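Long-range contact in CRISPR-associated protein,CRISPR-associated endonuclease Cas9 (Corynebacterium diphtheriae, PDB 6JOO), which is an RNA-guided endonuclease of bacterial CRISPR immunity that binds a guide RNA and cuts matching double-stranded DNA in a magnesium-dependent reaction: residues A[371-380]-A[392-400]. Sequence-based numbering, arbitrary orientation.
Sequences LEQHAMVKAL and EGAKVQAFF
M376, a selenomethionine, reaches across to V396 and F400 where two consecutive helices of the Cas9 alpha-helical lobe pack. Helices 371-380 and 392-400 cross at -61°, their axes 8.5 Å apart at the closest point; both lie in the same, N-terminal part of this engineered fusion. A375 and G393, both small, let the backbones come close, their CA atoms 5.6 Å apart; the E372 and E392 CA atoms are slightly nearer. A375 CB rests against V396 CG2 at 3.9 Å.

M376 CB starts out alongside the second helix, pointing neither at it nor away. CG stands anti to the backbone N (chi1 178°), and a bend at chi2 (60°) carries the selenium over to the second helix. SE lies against V396 CG1 and 3.9 Å from F400 CZ; beyond it CE extends the chain. The approach to F400 is a Met-aromatic contact, the selenium 4.9 Å from the ring centroid and oblique to the ring. The same residue also touches L361 of helix 359-367, so it joins three helices. Around the F400 ring, A379 CB meets the edge at CE2, and L380 CD2 approaches CZ obliquely.

At the other end of the interface E392 bends at chi2 and lays its carboxylate across L371, at about a right angle to that side chain. OE1 comes close to L371 O, another acceptor, and to E372 N, which is badly angled; neither is a hydrogen bond. The carboxylate of E372 turns elsewhere, its OE1 taking a hydrogen bond from S369 N. E392 OE2 ends 3.4 Å from the methyl L371 CD2.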
ATOM      1  N   LEU A 371      21.392 -33.717 -11.486  1.00172.71           N
ATOM      2  CA  LEU A 371      21.273 -32.836 -10.329  1.00166.76           C
ATOM      3  C   LEU A 371      22.081 -31.557 -10.525  1.00162.07           C
ATOM      4  O   LEU A 371      21.656 -30.477 -10.097  1.00153.01           O
ATOM      5  CB  LEU A 371      21.724 -33.569  -9.064  1.00171.68           C
ATOM      6  CG  LEU A 371      21.446 -32.884  -7.722  1.00162.04           C
ATOM      7  CD1 LEU A 371      19.963 -32.935  -7.386  1.00154.64           C
ATOM      8  CD2 LEU A 371      22.277 -33.488  -6.593  1.00169.21           C
ATOM      9  N   GLU A 372      23.249 -31.659 -11.171  1.00175.24           N
ATOM     10  CA  GLU A 372      24.082 -30.482 -11.407  1.00165.22           C
ATOM     11  C   GLU A 372      23.401 -29.507 -12.358  1.00154.50           C
ATOM     12  O   GLU A 372      23.312 -28.306 -12.078  1.00150.66           O
ATOM     13  CB  GLU A 372      25.445 -30.907 -11.958  1.00173.36           C
ATOM     14  CG  GLU A 372      26.424 -31.438 -10.916  1.00177.66           C
ATOM     15  CD  GLU A 372      27.681 -32.029 -11.538  1.00189.49           C
ATOM     16  OE1 GLU A 372      27.595 -32.573 -12.661  1.00193.47           O
ATOM     17  OE2 GLU A 372      28.756 -31.946 -10.908  1.00193.26           O
ATOM     18  N   GLN A 373      22.916 -30.008 -13.497  1.00166.60           N
ATOM     19  CA  GLN A 373      22.231 -29.150 -14.453  1.00156.10           C
ATOM     20  C   GLN A 373      20.893 -28.653 -13.925  1.00152.75           C
ATOM     21  O   GLN A 373      20.343 -27.691 -14.471  1.00160.02           O
ATOM     22  CB  GLN A 373      22.047 -29.889 -15.781  1.00157.23           C
ATOM     23  CG  GLN A 373      21.281 -31.196 -15.684  1.00161.01           C
ATOM     24  CD  GLN A 373      21.402 -32.033 -16.944  1.00167.46           C
ATOM     25  OE1 GLN A 373      21.389 -33.263 -16.892  1.00179.13           O
ATOM     26  NE2 GLN A 373      21.519 -31.368 -18.086  1.00164.26           N
ATOM     27  N   HIS A 374      20.358 -29.282 -12.876  1.00169.86           N
ATOM     28  CA  HIS A 374      19.174 -28.739 -12.216  1.00148.47           C
ATOM     29  C   HIS A 374      19.476 -27.381 -11.592  1.00140.50           C
ATOM     30  O   HIS A 374      18.628 -26.481 -11.603  1.00126.18           O
ATOM     31  CB  HIS A 374      18.663 -29.724 -11.161  1.00138.72           C
ATOM     32  CG  HIS A 374      17.721 -29.123 -10.164  1.00132.50           C
ATOM     33  ND1 HIS A 374      18.156 -28.472  -9.029  1.00130.09           N
ATOM     34  CD2 HIS A 374      16.368 -29.094 -10.118  1.00133.11           C
ATOM     35  CE1 HIS A 374      17.113 -28.057  -8.334  1.00127.44           C
ATOM     36  NE2 HIS A 374      16.015 -28.421  -8.973  1.00130.41           N
ATOM     37  N   ALA A 375      20.687 -27.213 -11.052  1.00145.71           N
ATOM     38  CA  ALA A 375      21.072 -25.922 -10.492  1.00134.64           C
ATOM     39  C   ALA A 375      21.250 -24.877 -11.586  1.00137.83           C
ATOM     40  O   ALA A 375      20.990 -23.688 -11.363  1.00127.14           O
ATOM     41  CB  ALA A 375      22.352 -26.064  -9.670  1.00127.26           C
HETATM   42  N   MSE A 376      21.694 -25.297 -12.766  1.00123.90           N
HETATM   43  CA  MSE A 376      21.832 -24.398 -13.904  1.00129.33           C
HETATM   44  C   MSE A 376      20.482 -23.797 -14.289  1.00133.31           C
HETATM   45  O   MSE A 376      20.402 -22.645 -14.718  1.00128.02           O
HETATM   46  CB  MSE A 376      22.445 -25.138 -15.093  1.00134.78           C
HETATM   47  CG  MSE A 376      22.597 -24.307 -16.352  1.00151.46           C
HETATM   48 SE   MSE A 376      23.731 -22.743 -16.110  1.00170.99          SE
HETATM   49  CE  MSE A 376      23.978 -22.271 -17.981  1.00177.76           C
ATOM     50  N   VAL A 377      19.419 -24.587 -14.125  1.00139.16           N
ATOM     51  CA  VAL A 377      18.074 -24.096 -14.412  1.00123.28           C
ATOM     52  C   VAL A 377      17.671 -23.022 -13.407  1.00120.82           C
ATOM     53  O   VAL A 377      17.126 -21.977 -13.783  1.00107.32           O
ATOM     54  CB  VAL A 377      17.072 -25.266 -14.427  1.00107.32           C
ATOM     55  CG1 VAL A 377      15.644 -24.747 -14.396  1.00 95.68           C
ATOM     56  CG2 VAL A 377      17.297 -26.134 -15.653  1.00109.34           C
ATOM     57  N   LYS A 378      17.939 -23.257 -12.120  1.00208.41           N
ATOM     58  CA  LYS A 378      17.591 -22.272 -11.100  1.00186.17           C
ATOM     59  C   LYS A 378      18.377 -20.978 -11.282  1.00183.62           C
ATOM     60  O   LYS A 378      17.849 -19.885 -11.047  1.00180.65           O
ATOM     61  CB  LYS A 378      17.832 -22.845  -9.703  1.00107.58           C
ATOM     62  CG  LYS A 378      16.817 -23.886  -9.256  1.00115.60           C
ATOM     63  CD  LYS A 378      16.915 -24.132  -7.755  1.00117.98           C
ATOM     64  CE  LYS A 378      15.846 -25.101  -7.267  1.00129.95           C
ATOM     65  NZ  LYS A 378      14.472 -24.688  -7.677  1.00127.50           N
ATOM     66  N   ALA A 379      19.640 -21.081 -11.699  1.00135.95           N
ATOM     67  CA  ALA A 379      20.463 -19.884 -11.840  1.00139.42           C
ATOM     68  C   ALA A 379      20.015 -19.036 -13.024  1.00143.56           C
ATOM     69  O   ALA A 379      20.054 -17.801 -12.958  1.00146.16           O
ATOM     70  CB  ALA A 379      21.935 -20.270 -11.982  1.00142.32           C
ATOM     71  N   LEU A 380      19.582 -19.675 -14.112  1.00120.71           N
ATOM     72  CA  LEU A 380      19.199 -18.930 -15.307  1.00122.28           C
ATOM     73  C   LEU A 380      17.808 -18.324 -15.195  1.00119.64           C
ATOM     74  O   LEU A 380      17.554 -17.262 -15.774  1.00118.95           O
ATOM     75  CB  LEU A 380      19.266 -19.830 -16.538  1.00136.32           C
ATOM     76  CG  LEU A 380      20.658 -20.265 -16.984  1.00148.57           C
ATOM     77  CD1 LEU A 380      20.550 -21.052 -18.273  1.00142.70           C
ATOM     78  CD2 LEU A 380      21.569 -19.058 -17.155  1.00150.04           C
ATOM     79  N   GLU A 392      26.943 -27.851  -6.136  1.00286.96           N
ATOM     80  CA  GLU A 392      26.383 -27.754  -7.479  1.00275.31           C
ATOM     81  C   GLU A 392      26.349 -26.308  -7.954  1.00268.10           C
ATOM     82  O   GLU A 392      27.007 -25.942  -8.935  1.00268.49           O
ATOM     83  CB  GLU A 392      24.978 -28.352  -7.492  1.00156.76           C
ATOM     84  CG  GLU A 392      24.781 -29.446  -6.463  1.00167.44           C
ATOM     85  CD  GLU A 392      24.704 -30.819  -7.091  1.00176.31           C
ATOM     86  OE1 GLU A 392      24.163 -30.925  -8.212  1.00177.78           O
ATOM     87  OE2 GLU A 392      25.190 -31.787  -6.472  1.00171.28           O
ATOM     88  N   GLY A 393      25.591 -25.467  -7.246  1.00172.37           N
ATOM     89  CA  GLY A 393      25.496 -24.068  -7.625  1.00163.57           C
ATOM     90  C   GLY A 393      26.840 -23.367  -7.643  1.00156.22           C
ATOM     91  O   GLY A 393      27.079 -22.493  -8.479  1.00136.74           O
ATOM     92  N   ALA A 394      27.740 -23.742  -6.729  1.00140.06           N
ATOM     93  CA  ALA A 394      29.074 -23.151  -6.741  1.00143.52           C
ATOM     94  C   ALA A 394      29.808 -23.490  -8.032  1.00151.57           C
ATOM     95  O   ALA A 394      30.557 -22.663  -8.567  1.00150.05           O
ATOM     96  CB  ALA A 394      29.872 -23.614  -5.522  1.00146.51           C
ATOM     97  N   LYS A 395      29.590 -24.696  -8.558  1.00156.83           N
ATOM     98  CA  LYS A 395      30.173 -25.059  -9.844  1.00157.10           C
ATOM     99  C   LYS A 395      29.553 -24.243 -10.970  1.00157.60           C
ATOM    100  O   LYS A 395      30.262 -23.735 -11.847  1.00157.94           O
ATOM    101  CB  LYS A 395      29.995 -26.556 -10.099  1.00154.82           C
ATOM    102  N   VAL A 396      28.225 -24.102 -10.959  1.00154.16           N
ATOM    103  CA  VAL A 396      27.561 -23.262 -11.953  1.00140.36           C
ATOM    104  C   VAL A 396      28.034 -21.821 -11.821  1.00141.98           C
ATOM    105  O   VAL A 396      28.280 -21.133 -12.818  1.00145.41           O
ATOM    106  CB  VAL A 396      26.032 -23.364 -11.813  1.00121.07           C
ATOM    107  CG1 VAL A 396      25.356 -22.860 -13.075  1.00125.95           C
ATOM    108  CG2 VAL A 396      25.607 -24.790 -11.487  1.00115.99           C
ATOM    109  N   GLN A 397      28.173 -21.348 -10.580  1.00198.85           N
ATOM    110  CA  GLN A 397      28.638 -19.985 -10.350  1.00203.70           C
ATOM    111  C   GLN A 397      30.089 -19.817 -10.779  1.00224.04           C
ATOM    112  O   GLN A 397      30.465 -18.777 -11.334  1.00215.73           O
ATOM    113  CB  GLN A 397      28.466 -19.618  -8.878  1.00 96.51           C
ATOM    114  N   ALA A 398      30.923 -20.827 -10.523  1.00209.80           N
ATOM    115  CA  ALA A 398      32.307 -20.779 -10.983  1.00210.25           C
ATOM    116  C   ALA A 398      32.375 -20.769 -12.505  1.00214.89           C
ATOM    117  O   ALA A 398      33.222 -20.086 -13.093  1.00219.42           O
ATOM    118  CB  ALA A 398      33.093 -21.959 -10.416  1.00208.15           C
ATOM    119  N   PHE A 399      31.487 -21.520 -13.160  1.00177.50           N
ATOM    120  CA  PHE A 399      31.386 -21.444 -14.612  1.00186.45           C
ATOM    121  C   PHE A 399      30.960 -20.051 -15.070  1.00176.27           C
ATOM    122  O   PHE A 399      31.322 -19.625 -16.174  1.00188.08           O
ATOM    123  CB  PHE A 399      30.415 -22.518 -15.115  1.00197.81           C
ATOM    124  CG  PHE A 399      30.174 -22.486 -16.599  1.00202.63           C
ATOM    125  CD1 PHE A 399      31.233 -22.496 -17.489  1.00204.30           C
ATOM    126  CD2 PHE A 399      28.883 -22.473 -17.101  1.00200.14           C
ATOM    127  CE1 PHE A 399      31.011 -22.470 -18.853  1.00203.44           C
ATOM    128  CE2 PHE A 399      28.652 -22.451 -18.464  1.00199.31           C
ATOM    129  CZ  PHE A 399      29.718 -22.450 -19.342  1.00200.69           C
ATOM    130  N   PHE A 400      30.234 -19.310 -14.224  1.00177.73           N
ATOM    131  CA  PHE A 400      29.742 -17.989 -14.597  1.00163.19           C
ATOM    132  C   PHE A 400      30.809 -16.907 -14.517  1.00158.33           C
ATOM    133  O   PHE A 400      30.464 -15.724 -14.633  1.00153.41           O
ATOM    134  CB  PHE A 400      28.558 -17.592 -13.724  1.00148.55           C
ATOM    135  CG  PHE A 400      27.246 -18.157 -14.186  1.00150.64           C
ATOM    136  CD1 PHE A 400      27.092 -18.626 -15.477  1.00154.57           C
ATOM    137  CD2 PHE A 400      26.159 -18.198 -13.327  1.00151.98           C
ATOM    138  CE1 PHE A 400      25.880 -19.139 -15.904  1.00161.19           C
ATOM    139  CE2 PHE A 400      24.949 -18.709 -13.747  1.00157.24           C
ATOM    140  CZ  PHE A 400      24.807 -19.179 -15.034  1.00161.69           C
TER